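Local coordinates for protein HTH-type transcriptional regulator TreR (Bacillus subtilis, PDB 2OGG) that represses the trePA trehalose operon as a GntR-family transcription factor and binds trehalose-6-phosphate, the present chain being its effector-binding (UTRA) domain, at residues Q26-A31 with R119-L124; L53-F58 with T100-E105; R60-H65 with S128-T133. All blocks are in the same frame, centred on the assembly; numbering follows the deposited sequence.

Contact 1 of 3, residues Q26-A31 with R119-L124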
loop_
_atom_site.group_PDB
_atom_site.type_symbol
_atom_site.label_atom_id
_atom_site.label_comp_id
_atom_site.label_asym_id
_atom_site.label_seq_id
_atom_site.Cartn_x
_atom_site.Cartn_y
_atom_site.Cartn_z
ATOM N N GLN A 26 22.578 -7.226 16.237
ATOM C CA GLN A 26 21.814 -6.946 17.445
ATOM C C GLN A 26 20.947 -5.667 17.295
ATOM O O GLN A 26 19.745 -5.694 17.548
ATOM C CB GLN A 26 22.722 -6.884 18.673
ATOM C CG GLN A 26 23.148 -8.258 19.154
ATOM C CD GLN A 26 24.394 -8.210 20.036
ATOM O OE1 GLN A 26 24.389 -7.613 21.113
ATOM N NE2 GLN A 26 25.476 -8.830 19.565
ATOM N N LYS A 27 21.531 -4.591 16.775
ATOM C CA LYS A 27 20.776 -3.364 16.554
ATOM C C LYS A 27 19.746 -3.491 15.413
ATOM O O LYS A 27 18.566 -3.222 15.618
ATOM C CB LYS A 27 21.704 -2.153 16.362
ATOM C CG LYS A 27 21.010 -0.953 15.694
ATOM C CD LYS A 27 21.197 0.362 16.463
ATOM C CE LYS A 27 22.276 1.240 15.845
ATOM N NZ LYS A 27 21.999 1.519 14.405
ATOM N N GLN A 28 20.166 -4.030 14.268
ATOM C CA GLN A 28 19.307 -4.112 13.079
ATOM C C GLN A 28 18.123 -5.059 13.245
ATOM O O GLN A 28 17.021 -4.774 12.786
ATOM C CB GLN A 28 20.106 -4.525 11.836
ATOM C CG GLN A 28 21.050 -3.466 11.292
ATOM C CD GLN A 28 20.356 -2.191 10.828
ATOM O OE1 GLN A 28 19.271 -1.858 11.286
ATOM N NE2 GLN A 28 21.041 -1.420 10.000
ATOM N N LEU A 29 18.335 -6.155 13.959
ATOM C CA LEU A 29 17.327 -7.208 14.068
ATOM C C LEU A 29 16.703 -7.278 15.455
ATOM O O LEU A 29 15.898 -8.152 15.721
ATOM C CB LEU A 29 17.988 -8.542 13.746
ATOM C CG LEU A 29 17.180 -9.704 13.225
ATOM C CD1 LEU A 29 16.294 -9.274 12.083
ATOM C CD2 LEU A 29 18.137 -10.765 12.782
ATOM N N ARG A 30 17.018 -6.305 16.304
ATOM C CA ARG A 30 16.630 -6.327 17.712
ATOM C C ARG A 30 16.791 -7.706 18.343
ATOM O O ARG A 30 15.872 -8.224 18.969
ATOM C CB ARG A 30 15.203 -5.822 17.892
ATOM C CG ARG A 30 15.055 -4.308 17.885
ATOM C CD ARG A 30 13.599 -3.951 17.550
ATOM N NE ARG A 30 13.415 -2.515 17.355
ATOM C CZ ARG A 30 12.391 -1.970 16.694
ATOM N NH1 ARG A 30 11.457 -2.739 16.150
ATOM N NH2 ARG A 30 12.316 -0.656 16.559
ATOM N N ALA A 31 17.958 -8.307 18.142
ATOM C CA ALA A 31 18.283 -9.626 18.695
ATOM C C ALA A 31 19.233 -9.514 19.897
ATOM O O ALA A 31 20.134 -8.669 19.887
ATOM C CB ALA A 31 18.939 -10.480 17.621
ATOM N N ARG A 119 16.988 -1.439 2.544
ATOM C CA ARG A 119 16.852 -2.154 3.806
ATOM C C ARG A 119 15.403 -2.430 4.104
ATOM O O ARG A 119 14.591 -1.516 4.153
ATOM C CB ARG A 119 17.444 -1.354 4.943
ATOM C CG ARG A 119 18.947 -1.417 4.975
ATOM C CD ARG A 119 19.460 -0.600 6.138
ATOM N NE ARG A 119 20.912 -0.611 6.215
ATOM C CZ ARG A 119 21.699 0.323 5.696
ATOM N NH1 ARG A 119 21.211 1.268 4.893
ATOM N NH2 ARG A 119 22.994 0.191 5.821
ATOM N N ASN A 120 15.153 -3.633 4.584
ATOM C CA ASN A 120 13.800 -4.102 4.747
ATOM C C ASN A 120 13.678 -4.874 6.061
ATOM O O ASN A 120 14.522 -5.705 6.379
ATOM C CB ASN A 120 13.492 -4.994 3.558
ATOM C CG ASN A 120 12.065 -5.353 3.466
ATOM O OD1 ASN A 120 11.196 -4.580 3.840
ATOM N ND2 ASN A 120 11.798 -6.455 2.804
ATOM N N TYR A 121 12.735 -4.465 6.890
ATOM C CA TYR A 121 12.514 -5.070 8.197
ATOM C C TYR A 121 11.145 -5.738 8.219
ATOM O O TYR A 121 10.127 -5.072 8.054
ATOM C CB TYR A 121 12.555 -3.971 9.245
ATOM C CG TYR A 121 13.848 -3.196 9.215
ATOM C CD1 TYR A 121 14.869 -3.466 10.133
ATOM C CD2 TYR A 121 14.049 -2.171 8.292
ATOM C CE1 TYR A 121 16.074 -2.784 10.087
ATOM C CE2 TYR A 121 15.217 -1.417 8.302
ATOM C CZ TYR A 121 16.254 -1.777 9.155
ATOM O OH TYR A 121 17.423 -1.045 9.178
ATOM N N VAL A 122 11.114 -7.050 8.428
ATOM C CA VAL A 122 9.864 -7.807 8.350
ATOM C C VAL A 122 9.404 -8.204 9.753
ATOM O O VAL A 122 10.236 -8.507 10.602
ATOM C CB VAL A 122 10.076 -9.046 7.491
ATOM C CG1 VAL A 122 8.762 -9.682 7.082
ATOM C CG2 VAL A 122 10.880 -8.677 6.287
ATOM N N PHE A 123 8.147 -7.903 10.071
ATOM C CA PHE A 123 7.589 -8.110 11.412
ATOM C C PHE A 123 6.491 -9.197 11.382
ATOM O O PHE A 123 5.866 -9.444 10.337
ATOM C CB PHE A 123 6.948 -6.815 11.893
ATOM C CG PHE A 123 7.916 -5.704 12.156
ATOM C CD1 PHE A 123 8.289 -5.390 13.470
ATOM C CD2 PHE A 123 8.350 -4.883 11.112
ATOM C CE1 PHE A 123 9.163 -4.317 13.723
ATOM C CE2 PHE A 123 9.225 -3.829 11.342
ATOM C CZ PHE A 123 9.607 -3.517 12.659
ATOM N N LEU A 124 6.233 -9.826 12.524
ATOM C CA LEU A 124 5.217 -10.875 12.580
ATOM C C LEU A 124 3.885 -10.350 13.118
ATOM O O LEU A 124 3.809 -9.263 13.688
ATOM C CB LEU A 124 5.692 -12.053 13.432
ATOM C CG LEU A 124 7.109 -12.569 13.191
ATOM C CD1 LEU A 124 7.489 -13.545 14.297
ATOM C CD2 LEU A 124 7.190 -13.250 11.850
#
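Gln-28, near the C-terminal end of helix 23-29, reaches across to Tyr-121 on strand 114-124. The phenol OH donates to Gln-28 OE1 over 2.9 Å and comes from above the amide plane, 42° out of it. A bend at chi2 (-62°) folds the Gln-28 chain back so that OE1 faces the hydroxyl. The backbone O of Gln-28 also rests against the ring edge, 3.5 Å from Tyr-121 CE1, a packing contact. This is the close part of the contact, and Tyr-132 of the neighbouring strand packs against both residues.

Toward solvent the packing is looser. Arg-30, exposed just past the helix with positive phi, sends out an extended side chain, beside which lies a glycerol, probably from the crystallisation liquor. Its NH1 meets the ring edge of Phe-123 at 3.7 Å from CE1; Phe-123 itself stacks on Tyr-89.

One short but off-plane side-chain hydrogen bond is thus the polar tie between helix and strand of this UTRA domain. Arg-119 NE and Gln-28 NE2, 3.9 Å apart, are both N-H donors and make no bond; Arg-119 is committed to Glu-97 and Tyr-132, and Arg-30 offers Phe-123 an edge approach without cation-pi geometry.

Contact 2 of 3, residues L53-F58 with T100-E105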
loop_
_atom_site.group_PDB
_atom_site.type_symbol
_atom_site.label_atom_id
_atom_site.label_comp_id
_atom_site.label_asym_id
_atom_site.label_seq_id
_atom_site.Cartn_x
_atom_site.Cartn_y
_atom_site.Cartn_z
ATOM N N LEU A 53 24.485 -7.091 -3.925
ATOM C CA LEU A 53 24.897 -7.907 -2.794
ATOM C C LEU A 53 23.748 -7.991 -1.819
ATOM O O LEU A 53 23.187 -6.965 -1.448
ATOM C CB LEU A 53 26.142 -7.345 -2.125
ATOM C CG LEU A 53 26.610 -8.303 -1.039
ATOM C CD1 LEU A 53 27.367 -9.460 -1.668
ATOM C CD2 LEU A 53 27.396 -7.600 0.086
ATOM N N ASP A 54 23.240 -9.204 -1.608
ATOM C CA ASP A 54 22.053 -9.409 -0.774
ATOM C C ASP A 54 22.439 -10.014 0.571
ATOM O O ASP A 54 23.050 -11.080 0.624
ATOM C CB ASP A 54 21.074 -10.332 -1.483
ATOM C CG ASP A 54 20.219 -9.598 -2.512
ATOM O OD1 ASP A 54 19.784 -8.463 -2.203
ATOM O OD2 ASP A 54 19.894 -10.185 -3.584
ATOM N N LYS A 55 22.187 -9.291 1.647
ATOM C CA LYS A 55 22.444 -9.829 2.995
ATOM C C LYS A 55 21.143 -10.096 3.753
ATOM O O LYS A 55 20.289 -9.215 3.841
ATOM C CB LYS A 55 23.355 -8.868 3.760
ATOM C CG LYS A 55 24.680 -8.638 3.029
ATOM C CD LYS A 55 25.428 -7.387 3.479
ATOM C CE LYS A 55 26.029 -7.592 4.865
ATOM N NZ LYS A 55 27.057 -6.582 5.200
ATOM N N ASP A 56 20.858 -11.355 4.050
ATOM C CA ASP A 56 19.683 -11.650 4.864
ATOM C C ASP A 56 20.107 -12.109 6.252
ATOM O O ASP A 56 20.931 -13.012 6.345
ATOM C CB ASP A 56 18.804 -12.723 4.208
ATOM C CG ASP A 56 17.873 -12.153 3.127
ATOM O OD1 ASP A 56 16.784 -11.678 3.522
ATOM O OD2 ASP A 56 18.190 -12.225 1.893
ATOM N N TYR A 57 19.269 -11.789 7.235
ATOM C CA TYR A 57 19.455 -12.179 8.630
ATOM C C TYR A 57 18.075 -12.430 9.262
ATOM O O TYR A 57 17.248 -11.525 9.303
ATOM C CB TYR A 57 20.115 -11.030 9.393
ATOM C CG TYR A 57 21.498 -10.703 8.901
ATOM C CD1 TYR A 57 22.617 -11.352 9.422
ATOM C CD2 TYR A 57 21.704 -9.695 7.974
ATOM C CE1 TYR A 57 23.874 -11.052 8.976
ATOM C CE2 TYR A 57 22.919 -9.501 7.423
ATOM C CZ TYR A 57 24.023 -10.115 7.983
ATOM O OH TYR A 57 25.279 -9.843 7.484
ATOM N N PHE A 58 17.840 -13.626 9.799
ATOM C CA PHE A 58 16.588 -13.912 10.472
ATOM C C PHE A 58 16.754 -14.962 11.559
ATOM O O PHE A 58 17.806 -15.608 11.642
ATOM C CB PHE A 58 15.517 -14.314 9.465
ATOM C CG PHE A 58 15.956 -15.392 8.537
ATOM C CD1 PHE A 58 16.674 -15.089 7.416
ATOM C CD2 PHE A 58 15.788 -16.717 8.877
ATOM C CE1 PHE A 58 17.120 -16.085 6.582
ATOM C CE2 PHE A 58 16.214 -17.723 8.036
ATOM C CZ PHE A 58 16.856 -17.407 6.871
ATOM N N THR A 100 31.720 -0.182 0.317
ATOM C CA THR A 100 32.552 -0.654 1.420
ATOM C C THR A 100 33.570 -1.650 0.873
ATOM O O THR A 100 33.446 -2.092 -0.267
ATOM C CB THR A 100 31.669 -1.419 2.401
ATOM O OG1 THR A 100 31.069 -2.494 1.691
ATOM C CG2 THR A 100 30.568 -0.512 2.972
ATOM N N ASP A 101 34.474 -2.130 1.722
ATOM C CA ASP A 101 35.437 -3.137 1.267
ATOM C C ASP A 101 34.732 -4.436 0.844
ATOM O O ASP A 101 34.957 -4.944 -0.250
ATOM C CB ASP A 101 36.524 -3.392 2.315
ATOM C CG ASP A 101 37.162 -2.105 2.811
ATOM O OD1 ASP A 101 36.406 -1.228 3.271
ATOM O OD2 ASP A 101 38.405 -1.949 2.721
ATOM N N GLU A 102 33.726 -4.842 1.604
ATOM C CA GLU A 102 32.987 -6.043 1.261
ATOM C C GLU A 102 32.361 -5.959 -0.140
ATOM O O GLU A 102 32.412 -6.918 -0.922
ATOM C CB GLU A 102 31.931 -6.318 2.319
ATOM C CG GLU A 102 31.144 -7.578 2.066
ATOM C CD GLU A 102 29.984 -7.699 3.018
ATOM O OE1 GLU A 102 29.219 -6.711 3.117
ATOM O OE2 GLU A 102 29.907 -8.724 3.740
ATOM N N ASP A 103 31.830 -4.784 -0.464
ATOM C CA ASP A 103 31.290 -4.486 -1.797
ATOM C C ASP A 103 32.327 -4.647 -2.940
ATOM O O ASP A 103 31.986 -5.030 -4.054
ATOM C CB ASP A 103 30.706 -3.057 -1.824
ATOM C CG ASP A 103 29.410 -2.919 -1.002
ATOM O OD1 ASP A 103 28.837 -3.957 -0.601
ATOM O OD2 ASP A 103 28.953 -1.769 -0.779
ATOM N N ARG A 104 33.573 -4.285 -2.701
ATOM C CA ARG A 104 34.535 -4.298 -3.787
ATOM C C ARG A 104 35.160 -5.668 -4.001
ATOM O O ARG A 104 35.546 -6.019 -5.118
ATOM C CB ARG A 104 35.596 -3.229 -3.566
ATOM C CG ARG A 104 34.999 -1.851 -3.421
ATOM C CD ARG A 104 36.069 -0.789 -3.316
ATOM N NE ARG A 104 35.867 0.207 -4.362
ATOM C CZ ARG A 104 35.240 1.368 -4.197
ATOM N NH1 ARG A 104 34.876 1.769 -2.981
ATOM N NH2 ARG A 104 35.043 2.159 -5.250
ATOM N N GLU A 105 35.208 -6.468 -2.942
ATOM C CA GLU A 105 35.703 -7.834 -3.058
ATOM C C GLU A 105 34.723 -8.657 -3.866
ATOM O O GLU A 105 35.118 -9.391 -4.761
ATOM C CB GLU A 105 35.830 -8.482 -1.689
ATOM C CG GLU A 105 37.090 -8.176 -0.956
ATOM C CD GLU A 105 37.345 -9.219 0.091
ATOM O OE1 GLU A 105 36.400 -10.002 0.359
ATOM O OE2 GLU A 105 38.513 -9.352 0.528
#
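Lys-55 on strand 49-59 and Glu-102 in the first turn of helix 101-106 extend toward each other from opposite directions and close a salt bridge, with Lys-55 NZ donating to Glu-102 OE1 at 3.0 Å. The ammonium uses the syn lone pair of OE1, on the side of the other oxygen, yet OE2 stays 3.9 Å from NZ, so the grip is one-sided. Beside the ion pair, Leu-53 crosses Glu-102 at about a right angle and lays its CD2 methyl 3.6 Å from OE1. The same methyl comes within 4.0 Å of Asp-103 OD1, so one methyl packs against both carboxylates.

Glu-102 reaches the lysine because its chain is stretched, with CG anti to the backbone N (chi1 -178°) and CD continuing the line. Lys-55 instead kinks at chi3 (73°), which swings NZ round to the carboxylate. Behind this first shell, a capping box fixes the start of the helix: Asp-103 N donates to Thr-100 OG1 at 3.2 Å, and Thr-100 N returns a weak bond to Asp-103 OD2. That carboxylate has a stronger partner in Arg-136, which salt-bridges OD2. The arginine thereby ties Asp-103, the acidic partner in the capping box, to strand 129-138 and probably offsets some of the negative charge gathered in this turn.

The helix follows strand 87-98 and runs at 126° to strand 53-58, the axes of the short segments passing 10.5 Å apart. Ile-41 of strand 37-46 touches Leu-53, Lys-55 and Glu-102 alike, while Leu-109, in the loop between the helix and strand 114-124, packs on Asp-103; the short helix is thus seated on the sheet through strands 37-46, 49-59 and 129-138, three neighbours in it.

Contact 3 of 3, residues R60-H65 with S128-T133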
loop_
_atom_site.group_PDB
_atom_site.type_symbol
_atom_site.label_atom_id
_atom_site.label_comp_id
_atom_site.label_asym_id
_atom_site.label_seq_id
_atom_site.Cartn_x
_atom_site.Cartn_y
_atom_site.Cartn_z
ATOM N N ARG A 60 16.619 -18.129 13.860
ATOM C CA ARG A 60 16.450 -19.543 13.712
ATOM C C ARG A 60 15.217 -20.013 14.478
ATOM O O ARG A 60 14.591 -20.989 14.112
ATOM C CB ARG A 60 17.679 -20.266 14.200
ATOM C CG ARG A 60 17.436 -21.733 14.471
ATOM C CD ARG A 60 18.398 -22.196 15.516
ATOM N NE ARG A 60 17.986 -23.472 16.047
ATOM C CZ ARG A 60 16.948 -23.645 16.855
ATOM N NH1 ARG A 60 16.316 -22.599 17.383
ATOM N NH2 ARG A 60 16.647 -24.869 17.253
ATOM N N LYS A 61 14.852 -19.306 15.533
ATOM C CA LYS A 61 13.734 -19.754 16.361
ATOM C C LYS A 61 12.441 -19.824 15.569
ATOM O O LYS A 61 11.661 -20.728 15.743
ATOM C CB LYS A 61 13.590 -18.855 17.579
ATOM C CG LYS A 61 12.165 -18.579 18.008
ATOM C CD LYS A 61 12.194 -17.474 19.067
ATOM C CE LYS A 61 13.314 -16.453 18.753
ATOM N NZ LYS A 61 13.790 -15.722 19.960
ATOM N N HIS A 62 12.349 -18.997 14.541
ATOM C CA HIS A 62 11.192 -18.996 13.666
ATOM C C HIS A 62 11.343 -19.804 12.365
ATOM O O HIS A 62 10.340 -20.345 11.859
ATOM C CB HIS A 62 10.698 -17.560 13.426
ATOM C CG HIS A 62 9.985 -16.973 14.608
ATOM N ND1 HIS A 62 10.539 -15.972 15.389
ATOM C CD2 HIS A 62 8.823 -17.343 15.221
ATOM C CE1 HIS A 62 9.742 -15.746 16.423
ATOM N NE2 HIS A 62 8.710 -16.578 16.357
ATOM N N VAL A 63 12.601 -20.011 11.948
ATOM C CA VAL A 63 12.972 -20.762 10.727
ATOM C C VAL A 63 14.109 -21.763 11.028
ATOM O O VAL A 63 15.291 -21.457 10.862
ATOM C CB VAL A 63 13.377 -19.798 9.591
ATOM C CG1 VAL A 63 13.767 -20.545 8.342
ATOM C CG2 VAL A 63 12.216 -18.857 9.303
ATOM N N PRO A 64 13.757 -22.864 11.690
ATOM C CA PRO A 64 14.782 -23.714 12.270
ATOM C C PRO A 64 15.664 -24.429 11.259
ATOM O O PRO A 64 16.683 -25.006 11.633
ATOM C CB PRO A 64 13.971 -24.740 13.086
ATOM C CG PRO A 64 12.532 -24.531 12.700
ATOM C CD PRO A 64 12.431 -23.116 12.271
ATOM N N HIS A 65 15.230 -24.489 10.017
ATOM C CA HIS A 65 15.871 -25.368 9.066
ATOM C C HIS A 65 16.184 -24.559 7.836
ATOM O O HIS A 65 15.396 -23.693 7.425
ATOM C CB HIS A 65 14.927 -26.496 8.664
ATOM C CG HIS A 65 14.591 -27.443 9.777
ATOM N ND1 HIS A 65 13.353 -28.038 9.900
ATOM C CD2 HIS A 65 15.311 -27.856 10.850
ATOM C CE1 HIS A 65 13.331 -28.792 10.984
ATOM N NE2 HIS A 65 14.524 -28.741 11.550
ATOM N N SER A 128 6.786 -8.794 16.636
ATOM C CA SER A 128 8.237 -8.871 16.718
ATOM C C SER A 128 8.949 -8.722 15.366
ATOM O O SER A 128 8.402 -9.046 14.324
ATOM C CB SER A 128 8.636 -10.183 17.375
ATOM O OG SER A 128 7.818 -11.217 16.863
ATOM N N LEU A 129 10.091 -8.041 15.399
ATOM C CA LEU A 129 10.959 -7.897 14.252
ATOM C C LEU A 129 11.567 -9.264 14.082
ATOM O O LEU A 129 12.193 -9.773 14.985
ATOM C CB LEU A 129 12.069 -6.895 14.565
ATOM C CG LEU A 129 13.144 -6.673 13.500
ATOM C CD1 LEU A 129 12.560 -6.653 12.113
ATOM C CD2 LEU A 129 13.907 -5.372 13.778
ATOM N N PHE A 130 11.356 -9.876 12.931
ATOM C CA PHE A 130 11.776 -11.252 12.736
ATOM C C PHE A 130 12.881 -11.407 11.694
ATOM O O PHE A 130 13.638 -12.363 11.746
ATOM C CB PHE A 130 10.551 -12.066 12.337
ATOM C CG PHE A 130 10.836 -13.125 11.337
ATOM C CD1 PHE A 130 11.427 -14.329 11.722
ATOM C CD2 PHE A 130 10.493 -12.943 10.022
ATOM C CE1 PHE A 130 11.747 -15.305 10.786
ATOM C CE2 PHE A 130 10.754 -13.940 9.080
ATOM C CZ PHE A 130 11.398 -15.121 9.467
ATOM N N GLN A 131 12.932 -10.504 10.714
ATOM C CA GLN A 131 13.933 -10.575 9.634
ATOM C C GLN A 131 14.513 -9.222 9.222
ATOM O O GLN A 131 13.824 -8.204 9.232
ATOM C CB GLN A 131 13.308 -11.217 8.413
ATOM C CG GLN A 131 14.184 -11.141 7.171
ATOM C CD GLN A 131 13.540 -11.857 6.029
ATOM O OE1 GLN A 131 12.404 -12.321 6.158
ATOM N NE2 GLN A 131 14.320 -12.130 4.980
ATOM N N TYR A 132 15.771 -9.216 8.798
ATOM C CA TYR A 132 16.361 -7.997 8.290
ATOM C C TYR A 132 17.146 -8.269 7.014
ATOM O O TYR A 132 17.972 -9.168 6.976
ATOM C CB TYR A 132 17.225 -7.331 9.344
ATOM C CG TYR A 132 18.239 -6.347 8.776
ATOM C CD1 TYR A 132 17.897 -5.030 8.490
ATOM C CD2 TYR A 132 19.554 -6.713 8.605
ATOM C CE1 TYR A 132 18.812 -4.161 7.896
ATOM C CE2 TYR A 132 20.500 -5.829 8.061
ATOM C CZ TYR A 132 20.125 -4.568 7.691
ATOM O OH TYR A 132 21.094 -3.685 7.198
ATOM N N THR A 133 16.860 -7.497 5.964
ATOM C CA THR A 133 17.513 -7.659 4.676
ATOM C C THR A 133 18.166 -6.358 4.247
ATOM O O THR A 133 17.688 -5.275 4.567
ATOM C CB THR A 133 16.499 -8.107 3.634
ATOM O OG1 THR A 133 15.824 -9.265 4.130
ATOM C CG2 THR A 133 17.176 -8.479 2.315
#
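His-62 and Phe-130 mark the closest backbone approach, CA to CA 7.8 Å, where the loop between strand 49-59 and helix 68-71 passes the start of strand 129-138. Here the strand carries a classic beta bulge: Phe-130 and Gln-131 both face Val-122 of the adjacent antiparallel strand 114-124. Phe-130 holds the first bulge position, where a psi of -29° departs from the extended form, and its side chain points toward the loop.

The phenyl ring fills the angle between two loop side chains. His-62 supplies its CB, which sits obliquely 3.6 Å from Phe-130 CE1; the imidazole is also near, ND1 4.1 Å from Phe-130 CD1, in an oblique pairing with the planes at 86°. Val-63 crosses Phe-130 at about a right angle and comes to the ring edge.

The contact is apolar and largely buried, further packed by Phe-58 of strand 49-59, Leu-124 of strand 114-124, and Ile-79 and Tyr-78 of helix 75-83. Through it the loop becomes part of the packing between that helix and the sheet of the UTRA domain. Trp-38 NE1 also holds the loop backbone, donating to Val-63 O. At the far rim of the phenyl, Val-63 CG2, set anti to its own carbonyl carbon, lies 3.8 Å from Phe-130 CZ.

In the fold
All three contacts join a helix or loop to one antiparallel sheet of the UTRA domain. Contacts 1 and 3 meet on adjacent strands, 114-124 and 129-138, with centres about 9 Å apart; backbone bonds join Val-122 to Phe-130 and Asn-120 to Thr-133. Contact 2 uses strand 49-59, the other neighbour of 129-138, and lies on the opposite side of the chain's centre from contact 3. Their chemistry differs with place: contact 3 is buried and apolar, contact 2 is partly buried and centred on an ion pair, and contact 1 is a polar surface contact. Leu-29 links contacts 1 and 2, its CD2 lying 3.7 Å from Tyr-57 O.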